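Local coordinates for CELL WALL surface anchor family protein (Streptococcus pneumoniae, PDB 2WW8), which probably mediates attachment of the bacterium to host cells as the adhesin of its pilus, through a domain that resembles the ligand-binding domain of integrins, at residues A404-Y407 with Q408-L411; H515-P518 with T519-Y522. All blocks are in the same frame, centred on the assembly; numbering follows the deposited sequence.

Interaction 1. Residues A404-Y407 with Q408-L411; sequences APSY and QNQL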
ATOM      1  N   ALA A 404      65.713   5.882 -40.270  1.00 23.89           N
ATOM      2  CA  ALA A 404      64.556   5.050 -39.908  1.00 22.74           C
ATOM      3  C   ALA A 404      63.937   4.433 -41.161  1.00 22.06           C
ATOM      4  O   ALA A 404      64.020   5.069 -42.213  1.00 22.28           O
ATOM      5  CB  ALA A 404      63.503   5.873 -39.180  1.00 21.34           C
ATOM      6  N   PRO A 405      63.291   3.247 -41.048  1.00 21.05           N
ATOM      7  CA  PRO A 405      62.656   2.669 -42.235  1.00 20.46           C
ATOM      8  C   PRO A 405      61.536   3.523 -42.795  1.00 18.76           C
ATOM      9  O   PRO A 405      61.073   4.440 -42.139  1.00 19.84           O
ATOM     10  CB  PRO A 405      62.066   1.332 -41.756  1.00 19.37           C
ATOM     11  CG  PRO A 405      62.480   1.129 -40.362  1.00 21.24           C
ATOM     12  CD  PRO A 405      63.107   2.411 -39.846  1.00 20.25           C
ATOM     13  N   SER A 406      61.078   3.222 -44.000  1.00 18.64           N
ATOM     14  CA  SER A 406      59.933   3.956 -44.544  1.00 18.36           C
ATOM     15  C   SER A 406      58.713   3.826 -43.639  1.00 19.10           C
ATOM     16  O   SER A 406      58.539   2.818 -42.919  1.00 19.05           O
ATOM     17  CB  SER A 406      59.616   3.453 -45.953  1.00 19.02           C
ATOM     18  OG  SER A 406      58.757   2.337 -45.860  1.00 20.41           O
ATOM     19  N   TYR A 407      57.858   4.846 -43.671  1.00 16.59           N
ATOM     20  CA  TYR A 407      56.646   4.812 -42.900  1.00 16.35           C
ATOM     21  C   TYR A 407      55.796   3.559 -43.141  1.00 13.97           C
ATOM     22  O   TYR A 407      55.205   3.067 -42.196  1.00 12.32           O
ATOM     23  CB  TYR A 407      55.855   6.114 -43.033  1.00 15.64           C
ATOM     24  CG  TYR A 407      56.667   7.316 -42.586  1.00 17.17           C
ATOM     25  CD1 TYR A 407      57.203   7.344 -41.311  1.00 15.71           C
ATOM     26  CD2 TYR A 407      56.950   8.399 -43.450  1.00 14.12           C
ATOM     27  CE1 TYR A 407      57.932   8.408 -40.865  1.00 17.32           C
ATOM     28  CE2 TYR A 407      57.704   9.495 -42.992  1.00 14.84           C
ATOM     29  CZ  TYR A 407      58.197   9.488 -41.690  1.00 17.34           C
ATOM     30  OH  TYR A 407      58.951  10.507 -41.125  1.00 21.60           O
ATOM     31  N   GLN A 408      55.689   3.121 -44.390  1.00 13.21           N
ATOM     32  CA  GLN A 408      54.906   1.932 -44.686  1.00 13.65           C
ATOM     33  C   GLN A 408      55.579   0.715 -43.996  1.00 14.20           C
ATOM     34  O   GLN A 408      54.885  -0.075 -43.390  1.00 14.82           O
ATOM     35  CB  GLN A 408      54.830   1.708 -46.210  1.00 14.99           C
ATOM     36  CG  GLN A 408      53.959   0.498 -46.632  1.00 15.13           C
ATOM     37  CD  GLN A 408      52.531   0.710 -46.204  1.00 21.84           C
ATOM     38  OE1 GLN A 408      51.931   1.731 -46.543  1.00 19.93           O
ATOM     39  NE2 GLN A 408      51.973  -0.220 -45.413  1.00 23.69           N
ATOM     40  N   ASN A 409      56.900   0.533 -44.152  1.00 15.38           N
ATOM     41  CA  ASN A 409      57.660  -0.523 -43.454  1.00 15.02           C
ATOM     42  C   ASN A 409      57.411  -0.454 -41.937  1.00 16.01           C
ATOM     43  O   ASN A 409      57.159  -1.476 -41.281  1.00 14.50           O
ATOM     44  CB  ASN A 409      59.151  -0.513 -43.811  1.00 15.15           C
ATOM     45  CG  ASN A 409      59.435  -1.115 -45.210  1.00 16.62           C
ATOM     46  OD1 ASN A 409      58.666  -1.917 -45.727  1.00 22.24           O
ATOM     47  ND2 ASN A 409      60.544  -0.722 -45.804  1.00 11.44           N
ATOM     48  N   GLN A 410      57.395   0.767 -41.408  1.00 14.63           N
ATOM     49  CA  GLN A 410      57.195   0.928 -39.985  1.00 14.09           C
ATOM     50  C   GLN A 410      55.810   0.442 -39.632  1.00 14.71           C
ATOM     51  O   GLN A 410      55.619  -0.254 -38.621  1.00 13.86           O
ATOM     52  CB  GLN A 410      57.377   2.369 -39.540  1.00 12.70           C
ATOM     53  CG  GLN A 410      58.830   2.803 -39.582  1.00 12.20           C
ATOM     54  CD  GLN A 410      58.986   4.168 -38.930  1.00 16.12           C
ATOM     55  OE1 GLN A 410      58.345   4.449 -37.920  1.00 19.84           O
ATOM     56  NE2 GLN A 410      59.843   5.007 -39.471  1.00 14.54           N
ATOM     57  N   LEU A 411      54.838   0.836 -40.448  1.00 12.66           N
ATOM     58  CA  LEU A 411      53.499   0.483 -40.115  1.00 13.59           C
ATOM     59  C   LEU A 411      53.304  -1.017 -40.296  1.00 13.00           C
ATOM     60  O   LEU A 411      52.570  -1.641 -39.545  1.00 14.20           O
ATOM     61  CB  LEU A 411      52.527   1.261 -40.999  1.00 14.46           C
ATOM     62  CG  LEU A 411      51.031   1.187 -40.789  1.00 15.62           C
ATOM     63  CD1 LEU A 411      50.655   1.684 -39.356  1.00 18.13           C
ATOM     64  CD2 LEU A 411      50.336   2.061 -41.866  1.00 12.09           C
TER
HETATM   65  O   HOH W   1      62.398   1.239 -45.282  1.00 28.60           O
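Q410 reaches back over the start of helix 407-416 toward P405 and S406, where S406 forms the N-cap. Q410 CB rests against the carbonyl oxygens of S406 and Y407, with CG set beside its own backbone N (chi1 -72°). Q410 CG lies 3.3 Å from S406 O and 4.1 Å from CG of the P405 ring. Beyond CG the chain runs extended (chi2 -171°) and carries the amide back past the N-terminus of the helix. There NE2 donates to P405 O at 3.0 Å in a nearly straight bond that lies close to the amide plane but is tilted from the plane of the carbonyl; OE1 is hydrogen-bonded to N399 N, so both ends of the buried amide are engaged and its rotation is fixed. The Y407 ring runs alongside this amide, its plane turned 54° from it, and the Y407 hydroxyl is hydrogen-bonded to H400 ND1. Main-chain bonds from Q410 N to S406 O and from L411 N to Y407 O begin the helix. S406 OG caps the first turn by accepting from N409 N at 3.1 Å. On the more exposed flank a water accepts from both S406 N and N409 ND2, 2.7 Å from each nitrogen.

Interaction 2. Residues H515-P518 with T519-Y522; sequences HGDP and TRWY
W521 presents one indole face to D517, one turn earlier in helix 516-526, and the two overlap twice. D517 CB stands over the six-membered ring, 3.9 Å from its centroid and only 13° off the normal, a CH-pi contact. D517 O lies above the same indole, 3.2 Å from W521 CG and offset toward the rim, while also accepting from W521 N. The first torsion of W521 turns the ring back along the helix toward D517; F415 meets it edge-to-face. The D517 carboxylate turns to R520, whose chain is extended as far as CD and then bends at chi3 (60°). R520 NH2 donates to D517 OD1 at 2.9 Å in a salt bridge: the oxygen lies at the guanidinium edge, but the nitrogen comes from above the carboxylate plane, the carboxylate and guanidinium planes standing 87° apart. One water gives the pair a second, bridged link, donating to OD1 and accepting from R520 NE. Across the helix, T519 OG1 donates to H515 O at 2.7 Å, whereas the bond from T519 N to that oxygen is weak. These side-chain contacts follow the i to i+3 and i to i+4 spacing of an alpha-helix, here near the N-terminal end of helix 516-526, which also supplies the calcium ligand N526.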
ATOM      1  N   HIS A 515      40.744   9.924 -38.454  1.00 12.83           N
ATOM      2  CA  HIS A 515      40.771   9.418 -37.091  1.00 13.63           C
ATOM      3  C   HIS A 515      40.121   8.017 -36.992  1.00 15.56           C
ATOM      4  O   HIS A 515      40.288   7.371 -35.965  1.00 17.91           O
ATOM      5  CB  HIS A 515      40.043  10.394 -36.154  1.00 13.38           C
ATOM      6  CG  HIS A 515      40.735  11.714 -36.114  1.00 14.94           C
ATOM      7  ND1 HIS A 515      41.957  11.931 -35.507  1.00 15.93           N
ATOM      8  CD2 HIS A 515      40.432  12.863 -36.766  1.00 14.84           C
ATOM      9  CE1 HIS A 515      42.361  13.170 -35.751  1.00 14.44           C
ATOM     10  NE2 HIS A 515      41.447  13.754 -36.516  1.00 16.24           N
ATOM     11  N   GLY A 516      39.468   7.543 -38.044  1.00 14.21           N
ATOM     12  CA  GLY A 516      38.828   6.217 -38.007  1.00 16.50           C
ATOM     13  C   GLY A 516      39.851   5.113 -38.070  1.00 16.14           C
ATOM     14  O   GLY A 516      39.763   4.220 -37.256  1.00 16.58           O
ATOM     15  N   ASP A 517      40.788   5.180 -39.008  1.00 15.09           N
ATOM     16  CA  ASP A 517      41.792   4.155 -39.197  1.00 16.48           C
ATOM     17  C   ASP A 517      42.598   3.860 -37.921  1.00 15.23           C
ATOM     18  O   ASP A 517      42.697   2.684 -37.566  1.00 13.38           O
ATOM     19  CB  ASP A 517      42.726   4.392 -40.405  1.00 16.17           C
ATOM     20  CG  ASP A 517      42.004   4.278 -41.730  1.00 20.14           C
ATOM     21  OD1 ASP A 517      41.042   3.492 -41.777  1.00 21.74           O
ATOM     22  OD2 ASP A 517      42.381   4.962 -42.719  1.00 17.72           O
ATOM     23  N   PRO A 518      43.195   4.878 -37.277  1.00 14.86           N
ATOM     24  CA  PRO A 518      43.872   4.550 -36.054  1.00 15.14           C
ATOM     25  C   PRO A 518      42.986   4.001 -34.948  1.00 16.21           C
ATOM     26  O   PRO A 518      43.463   3.130 -34.184  1.00 16.30           O
ATOM     27  CB  PRO A 518      44.545   5.865 -35.625  1.00 17.00           C
ATOM     28  CG  PRO A 518      43.756   6.920 -36.350  1.00 15.19           C
ATOM     29  CD  PRO A 518      43.443   6.279 -37.670  1.00 14.92           C
ATOM     30  N   THR A 519      41.752   4.509 -34.840  1.00 15.57           N
ATOM     31  CA  THR A 519      40.849   4.001 -33.819  1.00 13.49           C
ATOM     32  C   THR A 519      40.521   2.526 -34.094  1.00 15.25           C
ATOM     33  O   THR A 519      40.522   1.696 -33.169  1.00 14.41           O
ATOM     34  CB  THR A 519      39.592   4.876 -33.706  1.00 15.68           C
ATOM     35  OG1 THR A 519      39.997   6.248 -33.519  1.00 15.70           O
ATOM     36  CG2 THR A 519      38.707   4.327 -32.560  1.00 12.12           C
ATOM     37  N   ARG A 520      40.257   2.201 -35.360  1.00 12.73           N
ATOM     38  CA  ARG A 520      39.966   0.853 -35.761  1.00 13.43           C
ATOM     39  C   ARG A 520      41.165  -0.091 -35.597  1.00 13.13           C
ATOM     40  O   ARG A 520      41.025  -1.215 -35.090  1.00 12.78           O
ATOM     41  CB  ARG A 520      39.461   0.837 -37.225  1.00 12.89           C
ATOM     42  CG  ARG A 520      39.309  -0.526 -37.777  1.00 12.01           C
ATOM     43  CD  ARG A 520      38.625  -0.477 -39.175  1.00 16.20           C
ATOM     44  NE  ARG A 520      39.449   0.304 -40.086  1.00 14.38           N
ATOM     45  CZ  ARG A 520      40.442  -0.201 -40.821  1.00 19.97           C
ATOM     46  NH1 ARG A 520      40.779  -1.486 -40.761  1.00 16.66           N
ATOM     47  NH2 ARG A 520      41.106   0.599 -41.630  1.00 18.35           N
ATOM     48  N   TRP A 521      42.364   0.336 -35.980  1.00 13.25           N
ATOM     49  CA  TRP A 521      43.549  -0.456 -35.721  1.00 12.59           C
ATOM     50  C   TRP A 521      43.805  -0.662 -34.229  1.00 13.25           C
ATOM     51  O   TRP A 521      44.259  -1.769 -33.833  1.00 11.47           O
ATOM     52  CB  TRP A 521      44.771   0.198 -36.395  1.00 12.08           C
ATOM     53  CG  TRP A 521      44.662   0.225 -37.867  1.00 13.43           C
ATOM     54  CD1 TRP A 521      44.040  -0.684 -38.666  1.00 14.55           C
ATOM     55  CD2 TRP A 521      45.274   1.175 -38.743  1.00 13.47           C
ATOM     56  NE1 TRP A 521      44.203  -0.337 -39.987  1.00 16.68           N
ATOM     57  CE2 TRP A 521      44.926   0.820 -40.057  1.00 16.74           C
ATOM     58  CE3 TRP A 521      46.034   2.322 -38.533  1.00 15.12           C
ATOM     59  CZ2 TRP A 521      45.357   1.551 -41.168  1.00 17.33           C
ATOM     60  CZ3 TRP A 521      46.453   3.062 -39.637  1.00 15.43           C
ATOM     61  CH2 TRP A 521      46.112   2.678 -40.918  1.00 15.55           C
ATOM     62  N   TYR A 522      43.555   0.392 -33.442  1.00 13.78           N
ATOM     63  CA  TYR A 522      43.632   0.321 -31.984  1.00 12.07           C
ATOM     64  C   TYR A 522      42.687  -0.826 -31.500  1.00 13.52           C
ATOM     65  O   TYR A 522      43.056  -1.703 -30.694  1.00 11.55           O
ATOM     66  CB  TYR A 522      43.282   1.621 -31.252  1.00 11.34           C
ATOM     67  CG  TYR A 522      42.908   1.255 -29.802  1.00 11.74           C
ATOM     68  CD1 TYR A 522      43.864   0.871 -28.852  1.00 15.14           C
ATOM     69  CD2 TYR A 522      41.571   1.181 -29.432  1.00 14.18           C
ATOM     70  CE1 TYR A 522      43.460   0.484 -27.566  1.00  9.39           C
ATOM     71  CE2 TYR A 522      41.146   0.782 -28.156  1.00 12.76           C
ATOM     72  CZ  TYR A 522      42.128   0.465 -27.248  1.00 13.16           C
ATOM     73  OH  TYR A 522      41.751   0.045 -25.996  1.00 19.76           O
TER
HETATM   74  O   HOH W   2      38.562   2.944 -40.602  1.00 23.73           O

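Overall arrangement
Both interactions lie near the N-terminal end of a helix, 407-416 in interaction 1 and 516-526 in interaction 2, and their centres are 18 Å apart. Interaction 1 is the more peripheral, partly buried and farther from the centre of the elongated chain; it relies on neutral groups, a serine cap and a glutamine amide that ties the preceding loop to the helix. Interaction 2 is buried, and adds a salt bridge and an aromatic face to its backbone bonds. Its helix packs against helices 359-373 and 549-558, near the calcium site of D367, N526 and D530. F415 belongs to helix 407-416, so the two helices meet through its ring pair with W521.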